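Local structure of hemolysin-related protein (Vibrio cholerae serotype O1, 5V6F) at residues Leu24-Ser29 / Thr38-Leu43; Ser67-Ser72 / Lys106-Tyr111; Ile82-Phe87 / Gly98-Ala103; Lys120-Trp125 / Glu132-Val137. The protein binds mannose-containing glycans, here a mannotriose, through the second beta-prism lectin domain of the biofilm protein RbmC, the part present in this chain. All coordinates share one frame; numbering follows the deposited sequence.

Contact 1 (Leu24-Ser29 / Thr38-Leu43); sequences LMYLRS and TTVNNL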
# COMPACT_ATOMS: atom_id res chain seq x y z
N LEU A 24 5.37 -8.21 -8.57
CA LEU A 24 5.45 -6.75 -8.49
C LEU A 24 4.23 -6.17 -7.79
O LEU A 24 3.10 -6.62 -8.00
CB LEU A 24 5.59 -6.12 -9.87
CG LEU A 24 6.85 -6.49 -10.66
CD1 LEU A 24 6.79 -5.90 -12.07
CD2 LEU A 24 8.10 -6.02 -9.95
N MET A 25 4.48 -5.13 -6.98
CA MET A 25 3.44 -4.31 -6.38
C MET A 25 3.61 -2.89 -6.90
O MET A 25 4.70 -2.30 -6.75
CB MET A 25 3.53 -4.35 -4.85
CG MET A 25 2.50 -3.53 -4.12
SD MET A 25 2.85 -3.57 -2.36
CE MET A 25 1.48 -2.63 -1.71
N TYR A 26 2.56 -2.34 -7.51
CA TYR A 26 2.58 -0.99 -8.06
C TYR A 26 1.75 -0.06 -7.18
O TYR A 26 0.70 -0.45 -6.66
CB TYR A 26 2.02 -0.97 -9.49
CG TYR A 26 2.98 -1.47 -10.54
CD1 TYR A 26 3.03 -2.81 -10.90
CD2 TYR A 26 3.83 -0.58 -11.20
CE1 TYR A 26 3.91 -3.26 -11.87
CE2 TYR A 26 4.72 -1.03 -12.18
CZ TYR A 26 4.75 -2.37 -12.50
OH TYR A 26 5.62 -2.82 -13.48
N LEU A 27 2.23 1.17 -7.02
CA LEU A 27 1.55 2.16 -6.20
C LEU A 27 1.58 3.51 -6.89
O LEU A 27 2.58 3.88 -7.52
CB LEU A 27 2.21 2.30 -4.82
CG LEU A 27 2.26 1.06 -3.94
CD1 LEU A 27 3.56 0.28 -4.16
CD2 LEU A 27 2.09 1.46 -2.48
N ARG A 28 0.46 4.24 -6.78
CA ARG A 28 0.44 5.68 -6.99
C ARG A 28 0.41 6.35 -5.63
O ARG A 28 -0.35 5.93 -4.74
CB ARG A 28 -0.77 6.10 -7.82
CG ARG A 28 -0.58 5.94 -9.32
CD ARG A 28 -1.67 6.65 -10.13
NE ARG A 28 -2.87 5.83 -10.30
CZ ARG A 28 -4.00 5.97 -9.61
NH1 ARG A 28 -4.13 6.90 -8.67
NH2 ARG A 28 -5.03 5.17 -9.87
N SER A 29 1.24 7.37 -5.45
CA SER A 29 1.33 8.02 -4.15
C SER A 29 1.69 9.49 -4.33
O SER A 29 2.27 9.90 -5.34
CB SER A 29 2.36 7.33 -3.25
OG SER A 29 3.68 7.48 -3.75
N THR A 38 -1.03 -4.86 -8.75
CA THR A 38 0.03 -5.81 -9.07
C THR A 38 0.48 -5.74 -10.52
O THR A 38 1.44 -6.43 -10.89
CB THR A 38 -0.42 -7.24 -8.74
OG1 THR A 38 -1.59 -7.57 -9.49
CG2 THR A 38 -0.71 -7.38 -7.25
N THR A 39 -0.18 -4.93 -11.35
CA THR A 39 0.28 -4.59 -12.69
C THR A 39 0.13 -3.08 -12.86
O THR A 39 -0.50 -2.41 -12.04
CB THR A 39 -0.52 -5.31 -13.78
OG1 THR A 39 -1.84 -4.76 -13.84
CG2 THR A 39 -0.59 -6.80 -13.51
N VAL A 40 0.69 -2.56 -13.95
CA VAL A 40 0.53 -1.14 -14.25
C VAL A 40 -0.90 -0.78 -14.59
O VAL A 40 -1.24 0.41 -14.57
CB VAL A 40 1.46 -0.71 -15.40
CG1 VAL A 40 2.91 -0.84 -14.98
CG2 VAL A 40 1.18 -1.52 -16.65
N ASN A 41 -1.75 -1.76 -14.87
CA ASN A 41 -3.12 -1.51 -15.32
C ASN A 41 -4.18 -1.72 -14.26
O ASN A 41 -5.29 -1.20 -14.41
CB ASN A 41 -3.46 -2.42 -16.51
CG ASN A 41 -2.74 -2.03 -17.78
OD1 ASN A 41 -2.32 -0.88 -17.94
ND2 ASN A 41 -2.61 -2.98 -18.69
N ASN A 42 -3.90 -2.48 -13.19
CA ASN A 42 -4.97 -2.91 -12.29
C ASN A 42 -4.92 -2.24 -10.92
O ASN A 42 -5.47 -2.78 -9.96
CB ASN A 42 -4.95 -4.44 -12.14
CG ASN A 42 -3.77 -4.96 -11.33
OD1 ASN A 42 -3.00 -4.20 -10.75
ND2 ASN A 42 -3.66 -6.28 -11.26
N LEU A 43 -4.32 -1.06 -10.82
CA LEU A 43 -4.26 -0.38 -9.53
C LEU A 43 -5.67 -0.09 -9.00
O LEU A 43 -6.58 0.27 -9.76
CB LEU A 43 -3.46 0.92 -9.63
CG LEU A 43 -1.94 0.74 -9.66
CD1 LEU A 43 -1.45 0.52 -11.08
CD2 LEU A 43 -1.24 1.93 -9.03
O HOH W 1 2.75 -8.87 -10.00
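The Y26 ring lies against the loop residues T38-V40, with CG1 of V40 over one of its faces. This is the outer side of a four-stranded antiparallel sheet of the beta-prism, where strand 24-29 is met by the loop that links strands 33-37 and 44-45. CG1 of V40 sits 3.7 Å from the centroid of the Y26 ring and 30° off its normal, a CH-pi contact that reaches nearest to CE2. With CG anti to its carbonyl carbon (chi1 -78°), Y26 runs alongside V40, both side chains pointing the same way, while the backbone carbonyl of T38 lies at the ring edge. Further along, L43 turns CD1 to CB of Y26 and CD2 to the backbone N of R28, 3.6 Å away. NH1 of R28 hydrogen-bonds to O of G53 and O of G46, close to the glycan pocket. No hydrogen bond joins the two segments; a water accepts from N of L24 and donates to O of T38. The loop holds its own shape through N42, whose OD1 takes N-H groups from T38 and T39. ND2 of N42 donates almost straight to OG1 of T38 (3.0 Å, 173°), an oxygen also hydrogen-bonded to O of V18.

Contact 2 (Ser67-Ser72 / Lys106-Tyr111); sequences SVEVTS and KKVETY. With SO4 (sulfate ion), chain D.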
# COMPACT_ATOMS: atom_id res chain seq x y z
N SER A 67 10.10 -6.39 4.92
CA SER A 67 9.13 -5.90 5.89
C SER A 67 8.50 -4.61 5.38
O SER A 67 9.03 -3.94 4.49
CB SER A 67 9.79 -5.66 7.25
OG SER A 67 10.76 -4.63 7.15
N VAL A 68 7.37 -4.26 5.99
CA VAL A 68 6.70 -3.00 5.73
C VAL A 68 6.48 -2.28 7.05
O VAL A 68 6.30 -2.89 8.10
CB VAL A 68 5.35 -3.18 4.99
CG1 VAL A 68 5.59 -3.71 3.59
CG2 VAL A 68 4.42 -4.10 5.77
N GLU A 69 6.52 -0.95 6.98
CA GLU A 69 6.16 -0.06 8.07
C GLU A 69 5.10 0.87 7.51
O GLU A 69 5.40 1.71 6.67
CB GLU A 69 7.38 0.71 8.57
CG GLU A 69 7.17 1.57 9.79
CD GLU A 69 8.46 2.24 10.23
OE1 GLU A 69 8.77 3.33 9.71
OE2 GLU A 69 9.17 1.66 11.07
N VAL A 70 3.85 0.68 7.94
CA VAL A 70 2.70 1.34 7.33
C VAL A 70 2.20 2.41 8.29
O VAL A 70 1.85 2.11 9.44
CB VAL A 70 1.57 0.34 7.02
CG1 VAL A 70 0.39 1.05 6.36
CG2 VAL A 70 2.09 -0.77 6.12
N THR A 71 2.17 3.65 7.82
CA THR A 71 1.64 4.77 8.60
C THR A 71 0.25 5.12 8.08
O THR A 71 0.08 5.38 6.88
CB THR A 71 2.57 5.98 8.54
OG1 THR A 71 3.88 5.60 8.98
CG2 THR A 71 2.06 7.10 9.44
N SER A 72 -0.73 5.12 8.98
CA SER A 72 -2.10 5.47 8.65
C SER A 72 -2.55 6.57 9.60
O SER A 72 -1.99 6.73 10.69
CB SER A 72 -3.04 4.26 8.76
OG SER A 72 -2.55 3.15 8.03
N LYS A 106 -2.24 9.40 14.03
CA LYS A 106 -1.57 8.40 13.24
C LYS A 106 -1.32 7.12 14.03
O LYS A 106 -1.29 7.11 15.27
CB LYS A 106 -0.25 8.94 12.69
CG LYS A 106 -0.42 10.05 11.66
CD LYS A 106 0.90 10.52 11.05
CE LYS A 106 1.81 11.18 12.08
NZ LYS A 106 1.16 12.33 12.76
N LYS A 107 -1.17 6.03 13.30
CA LYS A 107 -0.68 4.77 13.82
C LYS A 107 0.37 4.24 12.86
O LYS A 107 0.36 4.57 11.67
CB LYS A 107 -1.81 3.74 13.99
CG LYS A 107 -2.50 3.37 12.70
CD LYS A 107 -3.49 2.24 12.91
CE LYS A 107 -4.18 1.84 11.61
NZ LYS A 107 -4.99 0.60 11.76
N VAL A 108 1.27 3.42 13.39
CA VAL A 108 2.30 2.77 12.58
C VAL A 108 2.23 1.27 12.84
O VAL A 108 2.27 0.83 13.99
CB VAL A 108 3.71 3.31 12.91
CG1 VAL A 108 4.76 2.68 12.00
CG2 VAL A 108 3.73 4.82 12.79
N GLU A 109 2.11 0.50 11.77
CA GLU A 109 2.00 -0.95 11.83
C GLU A 109 3.17 -1.55 11.06
O GLU A 109 3.37 -1.24 9.88
CB GLU A 109 0.65 -1.42 11.28
CG GLU A 109 -0.52 -0.91 12.12
CD GLU A 109 -1.86 -1.01 11.43
OE1 GLU A 109 -1.94 -0.73 10.21
OE2 GLU A 109 -2.85 -1.36 12.10
N THR A 110 3.94 -2.41 11.73
CA THR A 110 5.17 -2.97 11.19
C THR A 110 5.01 -4.48 11.08
O THR A 110 4.52 -5.13 12.02
CB THR A 110 6.37 -2.61 12.06
OG1 THR A 110 6.47 -1.19 12.19
CG2 THR A 110 7.66 -3.14 11.45
N TYR A 111 5.42 -5.04 9.95
CA TYR A 111 5.20 -6.45 9.68
C TYR A 111 6.32 -6.98 8.79
O TYR A 111 6.70 -6.34 7.81
CB TYR A 111 3.84 -6.67 9.00
CG TYR A 111 3.60 -8.10 8.57
CD1 TYR A 111 3.12 -9.04 9.46
CD2 TYR A 111 3.85 -8.50 7.26
CE1 TYR A 111 2.90 -10.34 9.08
CE2 TYR A 111 3.62 -9.80 6.86
CZ TYR A 111 3.15 -10.72 7.78
OH TYR A 111 2.92 -12.02 7.39
S SO4 D . -0.67 12.24 16.22
O1 SO4 D . -1.63 11.58 17.10
O2 SO4 D . -1.22 13.51 15.75
O3 SO4 D . -0.40 11.37 15.08
O4 SO4 D . 0.57 12.47 16.95
O HOH W 2 8.55 0.32 13.06
O HOH W 3 -0.94 1.80 9.79
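Strands 65-75 and 106-112 form an antiparallel pair at one border of a four-stranded beta-prism sheet, 106-112 being an outermost strand. V68 with Y111, V70 with E109 and S72 with K107 are the hydrogen-bonded pairs, giving six backbone bonds; that from N of V70 to O of E109 measures 2.8 Å and is nearly straight at 171°. E69 with T110 and T71 with V108 are the non-hydrogen-bonded pairs between them, and their side chains share one face. There the E69 side chain passes obliquely across V108, its CG 3.5 Å from CG1 of V108, and runs alongside T110. A water links E69 and T110, donating to OE2 of E69 and lying 2.7 Å from OG1 of T110. On the opposite face, V68 and V70 pack on F7 and turn inward. K107 stretches out beyond CG, passes its CE by CB of S72, and sets NZ 2.9 Å from OE2 of E109, a salt bridge made from above the carboxylate plane. NZ of K107 also hydrogen-bonds to O of G8, and the lysine forms a cation-pi contact with Y9. A second water donates to O of V70 and OE1 of E109 and accepts from OG of S72; OE1 of E109 also accepts from N of G8. At the strand's start K106 bends at chi3 and chi4, bringing NZ back to O3 of a sulfate, probably from the crystallisation liquor, which the backbone N of K106 also holds. The salt bridge and the N-H of G8 probably favour a charged E109; the G8 bonds tie this border strand to strand 7-8.

Contact 3 (Ile82-Phe87 / Gly98-Ala103); sequences IVAIKF and GSTHYA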
# COMPACT_ATOMS: atom_id res chain seq x y z
N ILE A 82 -4.35 5.08 4.61
CA ILE A 82 -2.91 4.86 4.63
C ILE A 82 -2.25 6.05 3.97
O ILE A 82 -2.60 6.42 2.84
CB ILE A 82 -2.56 3.54 3.92
CG1 ILE A 82 -3.10 2.35 4.72
CG2 ILE A 82 -1.03 3.44 3.71
CD1 ILE A 82 -2.81 0.98 4.11
N VAL A 83 -1.29 6.66 4.66
CA VAL A 83 -0.61 7.84 4.14
C VAL A 83 0.84 7.55 3.75
O VAL A 83 1.38 8.27 2.90
CB VAL A 83 -0.69 9.03 5.12
CG1 VAL A 83 -2.14 9.48 5.28
CG2 VAL A 83 -0.07 8.68 6.48
N ALA A 84 1.47 6.52 4.32
CA ALA A 84 2.84 6.21 3.95
C ALA A 84 3.11 4.73 4.15
O ALA A 84 2.56 4.10 5.06
CB ALA A 84 3.84 7.04 4.77
N ILE A 85 3.95 4.18 3.29
CA ILE A 85 4.47 2.82 3.44
C ILE A 85 5.97 2.85 3.22
O ILE A 85 6.44 3.32 2.18
CB ILE A 85 3.83 1.82 2.46
CG1 ILE A 85 2.30 1.88 2.52
CG2 ILE A 85 4.31 0.40 2.79
CD1 ILE A 85 1.64 1.19 1.36
N LYS A 86 6.71 2.35 4.20
CA LYS A 86 8.14 2.13 4.05
C LYS A 86 8.37 0.65 3.77
O LYS A 86 8.01 -0.21 4.58
CB LYS A 86 8.89 2.56 5.31
CG LYS A 86 10.38 2.33 5.25
CD LYS A 86 11.05 2.74 6.55
CE LYS A 86 12.47 2.22 6.63
NZ LYS A 86 13.08 2.50 7.96
N PHE A 87 8.96 0.36 2.61
CA PHE A 87 9.29 -1.00 2.20
C PHE A 87 10.77 -1.23 2.45
O PHE A 87 11.61 -0.53 1.88
CB PHE A 87 8.96 -1.22 0.72
CG PHE A 87 7.52 -0.98 0.36
CD1 PHE A 87 7.08 0.28 -0.01
CD2 PHE A 87 6.61 -2.03 0.33
CE1 PHE A 87 5.76 0.50 -0.37
CE2 PHE A 87 5.29 -1.81 -0.03
CZ PHE A 87 4.87 -0.55 -0.38
N GLY A 98 4.56 7.86 -0.14
CA GLY A 98 3.64 8.66 0.65
C GLY A 98 4.39 9.57 1.61
O GLY A 98 5.57 9.90 1.42
N SER A 99 3.68 9.99 2.66
CA SER A 99 4.22 10.95 3.62
C SER A 99 3.57 10.72 4.97
O SER A 99 2.41 10.32 5.07
CB SER A 99 3.96 12.39 3.17
OG SER A 99 4.36 13.31 4.18
N THR A 100 4.32 11.01 6.03
CA THR A 100 3.78 10.98 7.39
C THR A 100 3.38 12.36 7.89
O THR A 100 2.95 12.48 9.04
CB THR A 100 4.80 10.37 8.36
OG1 THR A 100 5.97 11.20 8.43
CG2 THR A 100 5.21 8.97 7.91
N HIS A 101 3.49 13.40 7.07
CA HIS A 101 3.42 14.77 7.56
C HIS A 101 2.07 15.45 7.33
O HIS A 101 1.89 16.58 7.78
CB HIS A 101 4.52 15.61 6.90
CG HIS A 101 5.90 15.16 7.27
ND1 HIS A 101 6.57 15.66 8.37
CD2 HIS A 101 6.73 14.26 6.70
CE1 HIS A 101 7.76 15.09 8.46
NE2 HIS A 101 7.88 14.23 7.45
N TYR A 102 1.12 14.79 6.67
CA TYR A 102 -0.16 15.41 6.36
C TYR A 102 -1.32 14.64 6.96
O TYR A 102 -2.41 14.56 6.38
CB TYR A 102 -0.32 15.56 4.85
CG TYR A 102 0.77 16.42 4.25
CD1 TYR A 102 1.97 15.85 3.84
CD2 TYR A 102 0.62 17.79 4.14
CE1 TYR A 102 2.98 16.63 3.31
CE2 TYR A 102 1.63 18.58 3.61
CZ TYR A 102 2.81 17.99 3.20
OH TYR A 102 3.81 18.78 2.68
N ALA A 103 -1.11 14.09 8.15
CA ALA A 103 -2.16 13.37 8.86
C ALA A 103 -1.95 13.50 10.35
O ALA A 103 -0.81 13.57 10.84
CB ALA A 103 -2.20 11.89 8.47
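O of V83 accepts the backbone N-H of S99 at 2.9 Å, the single hydrogen bond between strand 82-87 and the loop 98-103. The donor stands 34° out of the carbonyl plane, and the same oxygen receives a CA-H...O contact from G98. G98, with no side chain, lets its CA come close to O of V83 and lie beside A84. A84 and G98 form an antiparallel non-hydrogen-bonded pair, their CA atoms 4.2 Å apart, where strand 94-98 ends. Beyond it the loop folds over CB of A84, which meets O of S99 and lies 3.9 Å from CG2 of T100. V83 wedges into the curve of the loop: its CG2 comes 3.3 Å from O of S99, and CG1, anti to the carbonyl carbon (chi1 -65°), lies against CB of A103. OG of S99 accepts from N of H101, an ST turn that helps to bend the loop. V83 and A84 both face T71 in a classic beta bulge. The loop thus closes over one end of the beta-prism sheet, between strand 94-98 and strand 106-112, with T100 resting on T71 of strand 65-75 and Y102 stacked on F31, a residue of the glycan pocket.

Contact 4 (Lys120-Trp125 / Glu132-Val137); sequences KQINVW and EGFQFV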
# COMPACT_ATOMS: atom_id res chain seq x y z
N LYS A 120 0.94 -14.02 -2.60
CA LYS A 120 0.22 -14.41 -3.81
C LYS A 120 -0.88 -13.43 -4.18
O LYS A 120 -1.32 -13.43 -5.34
CB LYS A 120 -0.38 -15.82 -3.65
CG LYS A 120 -1.61 -15.91 -2.76
CD LYS A 120 -2.02 -17.36 -2.55
CE LYS A 120 -3.33 -17.48 -1.79
NZ LYS A 120 -3.59 -18.88 -1.35
N GLN A 121 -1.32 -12.59 -3.25
CA GLN A 121 -2.44 -11.70 -3.49
C GLN A 121 -2.33 -10.53 -2.53
O GLN A 121 -1.84 -10.67 -1.41
CB GLN A 121 -3.77 -12.45 -3.33
CG GLN A 121 -5.03 -11.62 -3.48
CD GLN A 121 -6.28 -12.47 -3.43
OE1 GLN A 121 -6.51 -13.31 -4.30
NE2 GLN A 121 -7.10 -12.25 -2.40
N ILE A 122 -2.77 -9.36 -3.00
CA ILE A 122 -2.89 -8.17 -2.17
C ILE A 122 -4.37 -7.81 -2.14
O ILE A 122 -4.98 -7.60 -3.20
CB ILE A 122 -2.06 -7.00 -2.69
CG1 ILE A 122 -0.61 -7.42 -2.94
CG2 ILE A 122 -2.11 -5.83 -1.69
CD1 ILE A 122 0.26 -6.33 -3.58
N ASN A 123 -4.94 -7.76 -0.95
CA ASN A 123 -6.27 -7.21 -0.77
C ASN A 123 -6.11 -5.72 -0.51
O ASN A 123 -5.22 -5.30 0.23
CB ASN A 123 -7.00 -7.89 0.38
CG ASN A 123 -7.20 -9.37 0.15
OD1 ASN A 123 -7.42 -9.81 -0.98
ND2 ASN A 123 -7.13 -10.16 1.22
N VAL A 124 -6.96 -4.91 -1.15
CA VAL A 124 -6.88 -3.46 -1.07
C VAL A 124 -8.28 -2.92 -0.79
O VAL A 124 -9.24 -3.29 -1.48
CB VAL A 124 -6.33 -2.84 -2.37
CG1 VAL A 124 -6.15 -1.34 -2.20
CG2 VAL A 124 -5.02 -3.51 -2.77
N TRP A 125 -8.38 -2.04 0.19
CA TRP A 125 -9.64 -1.39 0.54
C TRP A 125 -9.57 0.07 0.10
O TRP A 125 -8.64 0.79 0.48
CB TRP A 125 -9.91 -1.49 2.04
CG TRP A 125 -10.30 -2.87 2.49
CD1 TRP A 125 -11.57 -3.32 2.73
CD2 TRP A 125 -9.42 -3.98 2.75
NE1 TRP A 125 -11.53 -4.63 3.13
CE2 TRP A 125 -10.23 -5.06 3.14
CE3 TRP A 125 -8.04 -4.16 2.68
CZ2 TRP A 125 -9.70 -6.31 3.47
CZ3 TRP A 125 -7.51 -5.39 3.01
CH2 TRP A 125 -8.34 -6.46 3.40
N GLU A 132 -7.50 2.94 1.90
CA GLU A 132 -7.72 2.85 3.33
C GLU A 132 -6.96 1.70 3.98
O GLU A 132 -6.54 1.82 5.13
CB GLU A 132 -9.21 2.72 3.63
CG GLU A 132 -9.96 4.04 3.53
CD GLU A 132 -10.19 4.48 2.10
OE1 GLU A 132 -10.79 3.70 1.33
OE2 GLU A 132 -9.77 5.60 1.74
N GLY A 133 -6.75 0.60 3.26
CA GLY A 133 -6.05 -0.53 3.84
C GLY A 133 -5.54 -1.48 2.78
O GLY A 133 -5.94 -1.42 1.62
N PHE A 134 -4.63 -2.36 3.20
CA PHE A 134 -4.20 -3.46 2.34
C PHE A 134 -3.69 -4.61 3.20
O PHE A 134 -3.41 -4.46 4.39
CB PHE A 134 -3.13 -3.02 1.32
CG PHE A 134 -1.73 -2.88 1.89
CD1 PHE A 134 -1.32 -1.70 2.47
CD2 PHE A 134 -0.83 -3.93 1.80
CE1 PHE A 134 -0.04 -1.56 2.98
CE2 PHE A 134 0.46 -3.80 2.31
CZ PHE A 134 0.85 -2.62 2.89
N GLN A 135 -3.60 -5.78 2.57
CA GLN A 135 -3.25 -7.01 3.25
C GLN A 135 -2.56 -7.95 2.28
O GLN A 135 -2.95 -8.04 1.11
CB GLN A 135 -4.51 -7.68 3.83
CG GLN A 135 -4.28 -9.04 4.43
CD GLN A 135 -5.57 -9.69 4.85
OE1 GLN A 135 -6.56 -9.69 4.11
NE2 GLN A 135 -5.58 -10.25 6.06
N PHE A 136 -1.53 -8.63 2.77
CA PHE A 136 -0.85 -9.68 2.01
C PHE A 136 -1.46 -11.04 2.34
O PHE A 136 -1.76 -11.34 3.50
CB PHE A 136 0.64 -9.71 2.34
CG PHE A 136 1.41 -8.49 1.91
CD1 PHE A 136 1.17 -7.87 0.69
CD2 PHE A 136 2.39 -7.96 2.73
CE1 PHE A 136 1.89 -6.76 0.31
CE2 PHE A 136 3.11 -6.85 2.35
CZ PHE A 136 2.86 -6.25 1.14
N VAL A 137 -1.61 -11.88 1.32
CA VAL A 137 -2.16 -13.22 1.46
C VAL A 137 -1.13 -14.22 0.93
O VAL A 137 -0.49 -13.97 -0.09
CB VAL A 137 -3.49 -13.38 0.69
CG1 VAL A 137 -4.13 -14.72 1.00
CG2 VAL A 137 -4.45 -12.23 1.01
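Segments 121-125 and 132-137 run antiparallel, their axes approaching to 4.6 Å at 165°, with classic bulges at K120-Q121 opposite V137 and at E132-G133 opposite W125. Between the bulges, N123 and Q135 are a hydrogen-bonded pair whose side chains lie alongside each other. ND2 of N123 donates to OE1 of Q135 (3.0 Å, 158°), with the oxygen in the amide plane of N123 although the two amides are turned 63° apart. OD1 of N123 accepts from NE2 of Q121, and NE2 of Q135 hydrogen-bonds to O of S4, so a chain of amides runs across this face. V137 lays CG2 against ND2 of N123 at 3.4 Å. W125 presents the edge of its indole to the neighbouring strand: CE3 is 3.6 Å from O of G133, and CH2 reaches OE1 of Q135. The hairpin belongs to one of the three sheets of the beta-prism, and its opposite face, with I122, V124, F134 and F136, turns into the core between them. There I122 sends CG2 to CD2 of F134, and CG1 of I122 lies 4.1 Å from CD1 at the edge of the F136 ring. F134 packs on I82 and I85 of one further sheet and I36 of another. At the bulge by W125, E132 hydrogen-bonds through OE2 to ND1 of H81 and through OE1 to OG1 of T12.

Overall arrangement
Each sheet of the beta-prism contributes: contact 1 joins strand 24-29 of one sheet to a loop, contacts 2 and 3 share the sheet of strands 65-75 and 80-89, and contact 4 is in that of strands 121-126 and 131-137. Along the chain, contact 3 is nested within the loop closed by contact 2; contact 1 precedes both and contact 4 follows. Contacts 2 and 3 have centres about 9 Å apart, whereas those of 1 and 2, on opposite sides of the chain's centre, are about 19 Å apart. The sheets meet inside: I122 touches M25, F134 touches V70, I82 and I85, and L27 touches I85. One shared core backs all three sheets, while the mannotriose lies nearer contacts 1 and 3.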